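Local atomic coordinates of walker-type atpase (Pyrococcus abyssi, PDB entry 2QEN), a protein that probably binds ATP as a P-loop ATPase of archaeal type, here holding ADP and a magnesium ion, its cellular role being unknown. Residues T9-I14 and L52-G57; F15-E20 and S45-A50; R22-S27 and P32-L37; D206-F211 and G240-F245. The protein carries 1 engineered substitution. One frame throughout, in Å; residues are numbered along the deposited sequence.

Contact 1 of 4, residues T9-I14 and L52-G57. With ADP (adenosine-5'-diphosphate), chain C.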
# COMPACT_ATOMS: atom_id res chain seq x y z
N THR A 9 8.89 -1.07 11.99
CA THR A 9 10.06 -1.10 11.10
C THR A 9 10.89 -2.38 11.18
O THR A 9 11.78 -2.59 10.36
CB THR A 9 11.00 0.11 11.38
OG1 THR A 9 11.53 0.00 12.71
CG2 THR A 9 10.27 1.45 11.25
N ARG A 10 10.60 -3.23 12.17
CA ARG A 10 11.37 -4.45 12.40
C ARG A 10 10.47 -5.68 12.40
O ARG A 10 9.29 -5.59 12.74
CB ARG A 10 12.13 -4.40 13.74
CG ARG A 10 12.97 -3.14 13.99
CD ARG A 10 13.85 -3.29 15.22
NE ARG A 10 13.10 -3.47 16.47
CZ ARG A 10 13.11 -4.57 17.22
NH1 ARG A 10 13.81 -5.64 16.86
NH2 ARG A 10 12.40 -4.61 18.35
N ARG A 11 11.06 -6.82 12.05
CA ARG A 11 10.39 -8.12 12.02
C ARG A 11 9.77 -8.51 13.38
O ARG A 11 8.63 -8.97 13.41
CB ARG A 11 11.38 -9.20 11.55
CG ARG A 11 10.84 -10.64 11.59
CD ARG A 11 10.49 -11.16 10.19
NE ARG A 11 9.20 -11.86 10.17
CZ ARG A 11 8.07 -11.35 9.69
NH1 ARG A 11 8.05 -10.12 9.16
NH2 ARG A 11 6.95 -12.06 9.72
N GLU A 12 10.50 -8.31 14.48
CA GLU A 12 10.01 -8.69 15.82
C GLU A 12 8.83 -7.81 16.28
O GLU A 12 8.17 -8.11 17.27
CB GLU A 12 11.14 -8.72 16.88
CG GLU A 12 12.18 -9.86 16.70
CD GLU A 12 12.86 -10.36 18.01
OE1 GLU A 12 12.38 -10.07 19.13
OE2 GLU A 12 13.88 -11.08 17.90
N ASP A 13 8.56 -6.74 15.53
CA ASP A 13 7.44 -5.82 15.81
C ASP A 13 6.18 -6.08 14.97
O ASP A 13 5.17 -5.40 15.13
CB ASP A 13 7.93 -4.37 15.65
CG ASP A 13 9.18 -4.09 16.47
OD1 ASP A 13 9.42 -4.81 17.46
OD2 ASP A 13 9.93 -3.15 16.11
N ILE A 14 6.26 -7.07 14.09
CA ILE A 14 5.18 -7.42 13.16
C ILE A 14 4.53 -8.71 13.63
O ILE A 14 5.21 -9.73 13.76
CB ILE A 14 5.75 -7.57 11.68
CG1 ILE A 14 6.11 -6.19 11.08
CG2 ILE A 14 4.80 -8.35 10.76
CD1 ILE A 14 4.98 -5.18 11.15
N LEU A 52 13.08 -5.01 4.68
CA LEU A 52 14.29 -4.23 4.35
C LEU A 52 15.19 -4.00 5.56
O LEU A 52 16.37 -3.71 5.39
CB LEU A 52 13.95 -2.89 3.69
CG LEU A 52 13.25 -2.96 2.32
CD1 LEU A 52 12.69 -1.58 1.93
CD2 LEU A 52 14.20 -3.50 1.26
N ASN A 53 14.63 -4.13 6.77
CA ASN A 53 15.41 -3.98 8.01
C ASN A 53 16.59 -4.96 8.04
O ASN A 53 17.66 -4.65 8.55
CB ASN A 53 14.52 -4.17 9.25
CG ASN A 53 15.22 -3.78 10.55
OD1 ASN A 53 15.80 -2.69 10.67
ND2 ASN A 53 15.15 -4.66 11.56
N GLU A 54 16.38 -6.14 7.46
CA GLU A 54 17.40 -7.19 7.46
C GLU A 54 18.15 -7.31 6.13
O GLU A 54 19.20 -7.94 6.07
CB GLU A 54 16.76 -8.54 7.84
CG GLU A 54 16.49 -8.67 9.35
CD GLU A 54 15.58 -9.84 9.70
OE1 GLU A 54 16.02 -11.00 9.57
OE2 GLU A 54 14.43 -9.60 10.11
N ARG A 55 17.60 -6.69 5.09
CA ARG A 55 18.11 -6.80 3.73
C ARG A 55 18.41 -5.42 3.15
O ARG A 55 17.54 -4.54 3.19
CB ARG A 55 17.08 -7.51 2.84
CG ARG A 55 16.86 -8.98 3.17
CD ARG A 55 15.51 -9.42 2.68
NE ARG A 55 15.04 -10.65 3.32
CZ ARG A 55 14.42 -10.71 4.51
NH1 ARG A 55 14.22 -9.61 5.24
NH2 ARG A 55 14.01 -11.88 4.99
N PRO A 56 19.63 -5.22 2.59
CA PRO A 56 20.04 -3.92 2.02
C PRO A 56 19.07 -3.47 0.93
O PRO A 56 18.82 -4.20 -0.05
CB PRO A 56 21.42 -4.20 1.41
CG PRO A 56 21.89 -5.43 2.04
CD PRO A 56 20.70 -6.24 2.45
N GLY A 57 18.52 -2.28 1.13
CA GLY A 57 17.52 -1.75 0.23
C GLY A 57 17.05 -0.40 0.70
O GLY A 57 17.38 0.03 1.81
PB ADP C . -0.59 -0.43 4.03
O1B ADP C . -0.97 -1.82 3.57
O2B ADP C . 0.83 -0.07 3.65
O3B ADP C . -1.57 0.66 3.71
PA ADP C . 0.50 -0.26 6.78
O1A ADP C . 1.69 -1.18 6.65
O2A ADP C . 0.70 1.22 6.93
O3A ADP C . -0.63 -0.56 5.64
O5' ADP C . -0.31 -0.82 8.06
C5' ADP C . -1.33 -0.07 8.73
C4' ADP C . -1.00 -0.08 10.23
O4' ADP C . -1.40 -1.32 10.83
C3' ADP C . 0.48 0.04 10.58
O3' ADP C . 0.89 1.39 10.79
C2' ADP C . 0.59 -0.68 11.88
O2' ADP C . -0.06 0.15 12.84
C1' ADP C . -0.39 -1.80 11.73
N9 ADP C . 0.09 -3.10 11.23
C8 ADP C . 0.02 -3.51 9.95
N7 ADP C . 0.47 -4.78 9.82
C5 ADP C . 0.84 -5.20 11.04
C6 ADP C . 1.41 -6.44 11.61
N6 ADP C . 1.67 -7.52 10.83
N1 ADP C . 1.65 -6.47 12.95
C2 ADP C . 1.41 -5.41 13.73
N3 ADP C . 0.87 -4.26 13.28
C4 ADP C . 0.58 -4.09 11.97
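Arg10 and Asn53 run side by side and point the same way. The Asn53 amide nitrogen ND2 lies 3.6 Å from Arg10 CG, so the amide borders the aliphatic part of the arginine rather than its charge. The guanidinium and amide planes stand 69° apart. Asn53 CG lies anti to the backbone N (chi1 -170°), which turns the amide across to the loop. Asn53 CB lies 3.4 Å from the carbonyl Thr9 O. Beyond CG, Arg10 bends and leads away to Asp13. Arg10 NH2 and Asp13 OD1 are 3.1 Å apart, the oxygen well out of the guanidinium plane, so charges pair without a directed N-H. Residues 9-11 lie against residues 53 and 54, late on the helix that follows the P-loop of this ATPase fold. Glu54 comes in at an angle to Arg11, and its OE2 sits 3.4 Å from Arg11 CB. The charged ends do not meet: Arg11 NE and Glu54 OE2 are 5.7 Å apart. An alanine in place of Asn53 would keep CB near Thr9 O but is likely to leave a gap beside the Arg10 chain. Farther along, Ile14 turns to the nucleotide, its CG2 3.2 Å from ADP N6.

Contact 2 of 4, residues F15-E20 and S45-A50. With MG (magnesium ion), chain B; ADP (adenosine-5'-diphosphate), chain C.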
# COMPACT_ATOMS: atom_id res chain seq x y z
N PHE A 15 3.22 -8.67 13.89
CA PHE A 15 2.45 -9.88 14.20
C PHE A 15 2.30 -10.74 12.94
O PHE A 15 1.96 -10.24 11.87
CB PHE A 15 1.07 -9.54 14.77
CG PHE A 15 0.34 -10.74 15.36
CD1 PHE A 15 0.59 -11.15 16.66
CD2 PHE A 15 -0.61 -11.44 14.60
CE1 PHE A 15 -0.08 -12.26 17.21
CE2 PHE A 15 -1.29 -12.54 15.14
CZ PHE A 15 -1.02 -12.95 16.45
N ASP A 16 2.54 -12.04 13.11
CA ASP A 16 2.59 -13.05 12.03
C ASP A 16 3.28 -12.62 10.74
O ASP A 16 4.46 -12.25 10.75
CB ASP A 16 1.23 -13.66 11.73
CG ASP A 16 1.30 -15.20 11.59
OD1 ASP A 16 2.25 -15.71 10.93
OD2 ASP A 16 0.41 -15.89 12.16
N ARG A 17 2.54 -12.69 9.63
CA ARG A 17 3.05 -12.40 8.27
C ARG A 17 4.25 -13.25 7.85
O ARG A 17 5.05 -12.85 7.00
CB ARG A 17 3.33 -10.90 8.08
CG ARG A 17 2.12 -9.97 8.19
CD ARG A 17 0.98 -10.33 7.23
NE ARG A 17 -0.06 -9.29 7.15
CZ ARG A 17 -1.31 -9.51 6.75
NH1 ARG A 17 -1.69 -10.74 6.39
NH2 ARG A 17 -2.18 -8.51 6.69
N GLU A 18 4.36 -14.44 8.43
CA GLU A 18 5.49 -15.33 8.15
C GLU A 18 5.40 -16.01 6.78
O GLU A 18 6.41 -16.23 6.12
CB GLU A 18 5.67 -16.34 9.29
CG GLU A 18 6.38 -15.73 10.50
CD GLU A 18 5.77 -16.15 11.82
OE1 GLU A 18 5.63 -17.37 12.04
OE2 GLU A 18 5.44 -15.25 12.64
N GLU A 19 4.17 -16.33 6.36
CA GLU A 19 3.89 -16.85 5.02
C GLU A 19 4.19 -15.77 3.97
O GLU A 19 4.83 -16.04 2.97
CB GLU A 19 2.42 -17.28 4.90
CG GLU A 19 1.77 -17.94 6.16
CD GLU A 19 1.44 -16.95 7.31
OE1 GLU A 19 1.04 -15.79 7.05
OE2 GLU A 19 1.57 -17.36 8.48
N GLU A 20 3.72 -14.55 4.24
CA GLU A 20 3.88 -13.41 3.34
C GLU A 20 5.35 -13.01 3.14
O GLU A 20 5.78 -12.67 2.03
CB GLU A 20 3.08 -12.21 3.85
CG GLU A 20 1.57 -12.35 3.72
CD GLU A 20 0.91 -13.11 4.88
OE1 GLU A 20 1.63 -13.66 5.76
OE2 GLU A 20 -0.34 -13.16 4.91
N SER A 45 3.23 -1.64 3.85
CA SER A 45 4.41 -0.83 4.23
C SER A 45 5.17 -1.44 5.41
O SER A 45 6.40 -1.52 5.40
CB SER A 45 4.03 0.60 4.57
OG SER A 45 3.71 1.31 3.38
N SER A 46 4.41 -1.89 6.41
CA SER A 46 4.98 -2.47 7.62
C SER A 46 5.79 -3.73 7.32
O SER A 46 6.90 -3.85 7.80
CB SER A 46 3.87 -2.79 8.62
OG SER A 46 3.11 -1.61 8.87
N LEU A 47 5.21 -4.64 6.53
CA LEU A 47 5.89 -5.85 6.09
C LEU A 47 7.15 -5.50 5.30
O LEU A 47 8.21 -6.08 5.53
CB LEU A 47 4.95 -6.73 5.25
CG LEU A 47 5.52 -8.03 4.68
CD1 LEU A 47 5.79 -9.07 5.80
CD2 LEU A 47 4.61 -8.61 3.60
N LEU A 48 7.04 -4.54 4.39
CA LEU A 48 8.16 -4.08 3.57
C LEU A 48 9.30 -3.46 4.39
O LEU A 48 10.47 -3.79 4.15
CB LEU A 48 7.70 -3.13 2.46
CG LEU A 48 8.76 -2.73 1.43
CD1 LEU A 48 9.43 -3.95 0.77
CD2 LEU A 48 8.14 -1.80 0.38
N ARG A 49 8.98 -2.59 5.35
CA ARG A 49 10.01 -2.02 6.24
C ARG A 49 10.75 -3.07 7.07
O ARG A 49 11.98 -2.99 7.22
CB ARG A 49 9.43 -0.95 7.17
CG ARG A 49 9.16 0.41 6.51
CD ARG A 49 8.85 1.49 7.53
NE ARG A 49 7.59 1.23 8.21
CZ ARG A 49 6.40 1.67 7.82
NH1 ARG A 49 6.28 2.42 6.73
NH2 ARG A 49 5.32 1.34 8.51
N ALA A 50 10.01 -4.02 7.63
CA ALA A 50 10.57 -5.15 8.37
C ALA A 50 11.49 -6.01 7.48
O ALA A 50 12.57 -6.41 7.89
CB ALA A 50 9.46 -6.01 8.95
MG MG B . 1.56 1.72 2.67
PB ADP C . -0.59 -0.43 4.03
O1B ADP C . -0.97 -1.82 3.57
O2B ADP C . 0.83 -0.07 3.65
O3B ADP C . -1.57 0.66 3.71
PA ADP C . 0.50 -0.26 6.78
O1A ADP C . 1.69 -1.18 6.65
O2A ADP C . 0.70 1.22 6.93
O3A ADP C . -0.63 -0.56 5.64
O5' ADP C . -0.31 -0.82 8.06
C5' ADP C . -1.33 -0.07 8.73
C4' ADP C . -1.00 -0.08 10.23
O4' ADP C . -1.40 -1.32 10.83
C3' ADP C . 0.48 0.04 10.58
O3' ADP C . 0.89 1.39 10.79
C2' ADP C . 0.59 -0.68 11.88
O2' ADP C . -0.06 0.15 12.84
C1' ADP C . -0.39 -1.80 11.73
N9 ADP C . 0.09 -3.10 11.23
C8 ADP C . 0.02 -3.51 9.95
N7 ADP C . 0.47 -4.78 9.82
C5 ADP C . 0.84 -5.20 11.04
C6 ADP C . 1.41 -6.44 11.61
N6 ADP C . 1.67 -7.52 10.83
N1 ADP C . 1.65 -6.47 12.95
C2 ADP C . 1.41 -5.41 13.73
N3 ADP C . 0.87 -4.26 13.28
C4 ADP C . 0.58 -4.09 11.97
O HOH W 1 1.83 0.61 0.85
O HOH W 2 2.32 3.57 2.00
O HOH W 3 1.32 2.69 4.54
O HOH W 4 -0.41 2.62 2.18
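Arg17 and Leu47 have the nearest CA atoms across this contact, 7.5 Å apart. Asp16 and Arg17 both have positive phi (40° and 57°), and the chain turns through them into helix 18-30, with Arg17 at the N-cap. Segment 45-50 is helical throughout. The direct meeting is small and apolar. Leu47 reaches over with both methyls: CD1 touches Arg17 CB at 3.8 Å, and CD2 touches Glu20 CB at 3.9 Å. With CG anti to the backbone N (chi1 179°), the leucine fork spans these two CB atoms.

This is the nucleotide site of a P-loop ATPase, and Ser45 belongs to the Walker A region. Ser45 N bonds to ADP O2B, and Ser45 OG binds the magnesium ion at 2.3 Å. ADP O2B and four waters complete the six ligands, and Asp135 holds Ser45 OG from a second shell. Ser46 grips one oxygen twice: its backbone N and its OG both donate to ADP O1A, the OG at 2.7 Å. At the base, Phe15 reads adenine with its backbone. Phe15 N donates to ADP N1 at 2.9 Å, and ADP N6 donates back to Phe15 O at 2.9 Å. Arg17 CG packs near the same amino group, 3.6 Å from ADP N6. Its guanidinium has a weak bond from NH1 to Glu20 OE2, part of a salt bridge. NH2 of Arg17 also bonds to the backbone oxygen of Val42, and NH1 to that of Lys201.

Contact 3 of 4, residues R22-S27 and P32-L37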
# COMPACT_ATOMS: atom_id res chain seq x y z
N ARG A 22 8.06 -15.05 3.58
CA ARG A 22 8.64 -16.13 2.79
C ARG A 22 8.28 -16.00 1.31
O ARG A 22 9.14 -16.12 0.45
CB ARG A 22 8.18 -17.50 3.33
CG ARG A 22 8.69 -18.70 2.51
CD ARG A 22 8.17 -20.05 3.02
NE ARG A 22 6.76 -19.97 3.38
CZ ARG A 22 5.74 -20.20 2.55
NH1 ARG A 22 5.98 -20.55 1.28
NH2 ARG A 22 4.49 -20.08 2.99
N LYS A 23 7.00 -15.73 1.04
CA LYS A 23 6.54 -15.52 -0.34
C LYS A 23 7.21 -14.33 -1.04
O LYS A 23 7.46 -14.38 -2.23
CB LYS A 23 5.01 -15.44 -0.40
CG LYS A 23 4.33 -16.84 -0.27
CD LYS A 23 2.83 -16.72 -0.02
CE LYS A 23 2.08 -17.97 -0.51
NZ LYS A 23 1.67 -18.92 0.59
N LEU A 24 7.51 -13.27 -0.27
CA LEU A 24 8.24 -12.12 -0.77
C LEU A 24 9.70 -12.51 -1.10
O LEU A 24 10.18 -12.16 -2.18
CB LEU A 24 8.18 -10.97 0.24
CG LEU A 24 8.56 -9.55 -0.19
CD1 LEU A 24 7.86 -9.15 -1.48
CD2 LEU A 24 8.22 -8.56 0.91
N GLU A 25 10.36 -13.24 -0.20
CA GLU A 25 11.72 -13.76 -0.43
C GLU A 25 11.77 -14.64 -1.66
O GLU A 25 12.69 -14.50 -2.48
CB GLU A 25 12.21 -14.60 0.76
CG GLU A 25 12.66 -13.79 1.97
CD GLU A 25 13.34 -14.61 3.05
OE1 GLU A 25 13.74 -15.77 2.79
OE2 GLU A 25 13.48 -14.09 4.18
N GLU A 26 10.79 -15.54 -1.78
CA GLU A 26 10.67 -16.44 -2.93
C GLU A 26 10.50 -15.67 -4.24
O GLU A 26 11.13 -16.00 -5.24
CB GLU A 26 9.53 -17.44 -2.71
CG GLU A 26 9.80 -18.49 -1.63
CD GLU A 26 8.63 -19.48 -1.37
OE1 GLU A 26 7.49 -19.19 -1.78
OE2 GLU A 26 8.87 -20.54 -0.75
N SER A 27 9.68 -14.62 -4.22
CA SER A 27 9.45 -13.84 -5.42
C SER A 27 10.71 -13.12 -5.91
O SER A 27 11.01 -13.09 -7.11
CB SER A 27 8.32 -12.85 -5.23
OG SER A 27 8.03 -12.22 -6.46
N PRO A 32 13.13 -10.47 -11.29
CA PRO A 32 13.78 -9.16 -11.03
C PRO A 32 12.80 -8.12 -10.45
O PRO A 32 13.22 -7.19 -9.73
CB PRO A 32 14.29 -8.73 -12.42
CG PRO A 32 14.34 -10.01 -13.23
CD PRO A 32 13.15 -10.79 -12.73
N LEU A 33 11.52 -8.29 -10.76
CA LEU A 33 10.47 -7.35 -10.39
C LEU A 33 9.36 -8.10 -9.62
O LEU A 33 8.87 -9.14 -10.07
CB LEU A 33 9.87 -6.75 -11.67
CG LEU A 33 9.37 -5.31 -11.79
CD1 LEU A 33 8.31 -5.22 -12.88
CD2 LEU A 33 8.86 -4.72 -10.51
N THR A 34 8.95 -7.54 -8.48
CA THR A 34 7.92 -8.14 -7.60
C THR A 34 6.87 -7.09 -7.28
O THR A 34 7.21 -5.94 -7.02
CB THR A 34 8.59 -8.68 -6.30
OG1 THR A 34 9.44 -9.77 -6.62
CG2 THR A 34 7.57 -9.15 -5.26
N LEU A 35 5.60 -7.47 -7.32
CA LEU A 35 4.51 -6.59 -6.88
C LEU A 35 3.98 -7.03 -5.52
O LEU A 35 3.67 -8.21 -5.31
CB LEU A 35 3.37 -6.53 -7.92
CG LEU A 35 3.74 -6.45 -9.41
CD1 LEU A 35 2.51 -6.40 -10.31
CD2 LEU A 35 4.68 -5.27 -9.70
N LEU A 36 3.91 -6.09 -4.57
CA LEU A 36 3.34 -6.37 -3.28
C LEU A 36 1.97 -5.71 -3.17
O LEU A 36 1.87 -4.48 -3.16
CB LEU A 36 4.28 -5.94 -2.16
CG LEU A 36 3.85 -6.29 -0.73
CD1 LEU A 36 4.11 -7.75 -0.48
CD2 LEU A 36 4.61 -5.42 0.27
N LEU A 37 0.92 -6.53 -3.11
CA LEU A 37 -0.45 -6.07 -3.38
C LEU A 37 -1.44 -6.38 -2.27
O LEU A 37 -1.37 -7.43 -1.63
CB LEU A 37 -0.95 -6.70 -4.69
CG LEU A 37 -0.08 -6.52 -5.94
CD1 LEU A 37 -0.62 -7.36 -7.13
CD2 LEU A 37 0.05 -5.03 -6.33
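Ser27 and Thr34 join hydroxyl to hydroxyl, with Ser27 OG and Thr34 OG1 2.8 Å apart. This is a hydrogen bond in which either oxygen could donate. Ser27 carries OG anti to its backbone N (chi1 -174°), and that torsion sends the hydroxyl out from helix 18-30 to the strand. In Thr34 the OG1 branch sits beside the backbone N, at chi1 -67°. The other branch, Thr34 CG2, then lies anti to that nitrogen, between the Ser27 hydroxyl (3.3 Å from Ser27 OG) and Leu24 CD1 (3.8 Å). One hydrogen bond ties the two buried hydroxyls together. Leu24 extends a single methyl to both strand residues. Its CD1 also meets Leu36 CD1 at 4.1 Å, the two leucine side chains crossing at about a right angle. The axes of segments 22-27 and 33-37 run nearly antiparallel, at 157°, and are 9.2 Å apart. Strand 33-37 belongs to the parallel sheet of the P-loop ATPase core, between strands 165-171 and 196-199. Val198 of the latter touches Leu24, Ser27 and Leu36. Leu24 also packs on Phe51 of helix 44-54, while Leu35 and Leu37 reach helix 174-181.

Contact 4 of 4, residues D206-F211 and G240-F245. With ADP (adenosine-5'-diphosphate), chain C.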
# COMPACT_ATOMS: atom_id res chain seq x y z
N ASP A 206 -9.37 -16.06 13.56
CA ASP A 206 -8.55 -16.53 14.67
C ASP A 206 -7.25 -15.73 14.85
O ASP A 206 -6.81 -15.52 15.98
CB ASP A 206 -8.26 -18.03 14.55
CG ASP A 206 -9.47 -18.90 14.89
OD1 ASP A 206 -10.54 -18.35 15.26
OD2 ASP A 206 -9.36 -20.14 14.81
N THR A 207 -6.65 -15.31 13.74
CA THR A 207 -5.46 -14.47 13.74
C THR A 207 -5.78 -13.09 14.33
O THR A 207 -5.06 -12.61 15.20
CB THR A 207 -4.84 -14.38 12.32
OG1 THR A 207 -4.62 -15.70 11.80
CG2 THR A 207 -3.51 -13.64 12.34
N SER A 208 -6.88 -12.48 13.88
CA SER A 208 -7.36 -11.21 14.46
C SER A 208 -7.54 -11.26 15.98
O SER A 208 -7.08 -10.36 16.68
CB SER A 208 -8.67 -10.78 13.81
OG SER A 208 -8.50 -10.61 12.42
N VAL A 209 -8.21 -12.31 16.47
CA VAL A 209 -8.39 -12.56 17.90
C VAL A 209 -7.05 -12.67 18.62
O VAL A 209 -6.84 -12.03 19.65
CB VAL A 209 -9.28 -13.84 18.14
CG1 VAL A 209 -9.08 -14.42 19.55
CG2 VAL A 209 -10.77 -13.52 17.93
N GLU A 210 -6.15 -13.48 18.06
CA GLU A 210 -4.79 -13.62 18.59
C GLU A 210 -3.94 -12.33 18.60
O GLU A 210 -3.16 -12.10 19.53
CB GLU A 210 -4.05 -14.74 17.84
CG GLU A 210 -2.96 -15.39 18.66
CD GLU A 210 -3.37 -15.57 20.11
OE1 GLU A 210 -4.19 -16.49 20.39
OE2 GLU A 210 -2.88 -14.78 20.97
N PHE A 211 -4.11 -11.52 17.55
CA PHE A 211 -3.49 -10.21 17.44
C PHE A 211 -3.87 -9.34 18.63
O PHE A 211 -3.00 -8.85 19.35
CB PHE A 211 -3.92 -9.55 16.11
CG PHE A 211 -3.25 -8.24 15.81
CD1 PHE A 211 -3.73 -7.04 16.36
CD2 PHE A 211 -2.16 -8.19 14.93
CE1 PHE A 211 -3.11 -5.82 16.08
CE2 PHE A 211 -1.55 -6.99 14.64
CZ PHE A 211 -2.03 -5.79 15.22
N GLY A 240 -4.56 -2.17 10.66
CA GLY A 240 -4.60 -0.73 10.91
C GLY A 240 -5.67 -0.37 11.94
O GLY A 240 -5.40 0.39 12.87
N TRP A 241 -6.86 -0.95 11.79
CA TRP A 241 -7.96 -0.69 12.71
C TRP A 241 -7.84 -1.45 14.04
O TRP A 241 -8.19 -0.92 15.10
CB TRP A 241 -9.31 -0.94 12.03
CG TRP A 241 -9.48 -0.19 10.70
CD1 TRP A 241 -9.87 -0.73 9.51
CD2 TRP A 241 -9.28 1.21 10.45
NE1 TRP A 241 -9.92 0.24 8.53
CE2 TRP A 241 -9.55 1.44 9.09
CE3 TRP A 241 -8.88 2.29 11.25
CZ2 TRP A 241 -9.47 2.71 8.51
CZ3 TRP A 241 -8.76 3.56 10.66
CH2 TRP A 241 -9.07 3.75 9.31
N LEU A 242 -7.30 -2.66 13.99
CA LEU A 242 -7.04 -3.46 15.20
C LEU A 242 -6.04 -2.78 16.16
O LEU A 242 -6.20 -2.87 17.38
CB LEU A 242 -6.56 -4.87 14.83
CG LEU A 242 -7.53 -5.84 14.11
CD1 LEU A 242 -6.82 -7.12 13.68
CD2 LEU A 242 -8.76 -6.16 14.94
N VAL A 243 -5.02 -2.13 15.60
CA VAL A 243 -4.07 -1.33 16.40
C VAL A 243 -4.68 -0.05 16.98
O VAL A 243 -4.45 0.26 18.14
CB VAL A 243 -2.75 -1.02 15.62
CG1 VAL A 243 -1.87 -0.01 16.39
CG2 VAL A 243 -1.95 -2.29 15.38
N VAL A 244 -5.45 0.70 16.19
CA VAL A 244 -6.16 1.90 16.69
C VAL A 244 -7.08 1.52 17.86
O VAL A 244 -7.11 2.22 18.87
CB VAL A 244 -7.02 2.59 15.57
CG1 VAL A 244 -7.94 3.67 16.18
CG2 VAL A 244 -6.13 3.18 14.45
N PHE A 245 -7.83 0.44 17.70
CA PHE A 245 -8.69 -0.08 18.77
C PHE A 245 -7.89 -0.45 20.03
O PHE A 245 -8.27 -0.07 21.14
CB PHE A 245 -9.51 -1.28 18.28
CG PHE A 245 -10.32 -1.93 19.37
CD1 PHE A 245 -11.52 -1.35 19.81
CD2 PHE A 245 -9.87 -3.11 19.99
CE1 PHE A 245 -12.25 -1.91 20.85
CE2 PHE A 245 -10.58 -3.68 21.04
CZ PHE A 245 -11.78 -3.10 21.46
PB ADP C . -0.59 -0.43 4.03
O1B ADP C . -0.97 -1.82 3.57
O2B ADP C . 0.83 -0.07 3.65
O3B ADP C . -1.57 0.66 3.71
PA ADP C . 0.50 -0.26 6.78
O1A ADP C . 1.69 -1.18 6.65
O2A ADP C . 0.70 1.22 6.93
O3A ADP C . -0.63 -0.56 5.64
O5' ADP C . -0.31 -0.82 8.06
C5' ADP C . -1.33 -0.07 8.73
C4' ADP C . -1.00 -0.08 10.23
O4' ADP C . -1.40 -1.32 10.83
C3' ADP C . 0.48 0.04 10.58
O3' ADP C . 0.89 1.39 10.79
C2' ADP C . 0.59 -0.68 11.88
O2' ADP C . -0.06 0.15 12.84
C1' ADP C . -0.39 -1.80 11.73
N9 ADP C . 0.09 -3.10 11.23
C8 ADP C . 0.02 -3.51 9.95
N7 ADP C . 0.47 -4.78 9.82
C5 ADP C . 0.84 -5.20 11.04
C6 ADP C . 1.41 -6.44 11.61
N6 ADP C . 1.67 -7.52 10.83
N1 ADP C . 1.65 -6.47 12.95
C2 ADP C . 1.41 -5.41 13.73
N3 ADP C . 0.87 -4.26 13.28
C4 ADP C . 0.58 -4.09 11.97
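Phe211 points from helix 205-217 toward helix 239-252, and its ring meets Leu242 and Val243. From CB, CG lies anti to the backbone N (chi1 -175°) and carries the ring out from its own helix. Along one edge, CD1 lies 3.9 Å from Leu242 CB. Next, CE1 meets the same Leu242 CB at 3.8 Å and nears Val243 CG2. At the tip, CZ abuts Val243 CG2 at 3.5 Å, at the ring edge, in plane. The axes of segments 206-211 and 240-245 run at 30° and are 11.0 Å apart. Both helices follow the last strand of the P-loop ATPase's parallel sheet, 196-199, in the chain, and line the base and ribose end of the nucleotide pocket. Along the other edge, CD2 lies against Phe15, and CE2 brings the ring edge to the adenine, 3.5 Å from ADP C2. A serine in place of Phe211 would probably leave a gap between Val243 and the adenine edge, and Phe15 would lose its edge-to-face partner. Val243 CG2 lies 4.0 Å from ADP C1', and Gly240 CA 3.3 Å from ADP O4'. Farther from the nucleotide, Leu242 CD1 packs against Ser208, whose OG bonds to Asp204 O.

Overall arrangement
Contact 2 lies at the nucleotide, and each of the other three touches contact 2. Contacts 1 and 2 share helix 44-54, with centres about 8 Å apart, and Arg11 NH2 comes 2.7 Å from Asp16 O. Contacts 2 and 3 share helix 18-30, and Leu47 CD2 packs 4.2 Å from Leu36 CD1. That leads from the ADP site to the central sheet; the Leu36 side chain is about 7 Å from ADP. Contact 3 reaches contact 1 through the salt bridge between Arg55 and Glu25. Contact 4 meets contact 2 at Phe15 CB and Phe211 CD2, 3.5 Å apart. Contacts 1, 2 and 4 all touch ADP. Contacts 3 and 4, centres about 25 Å apart, do not touch.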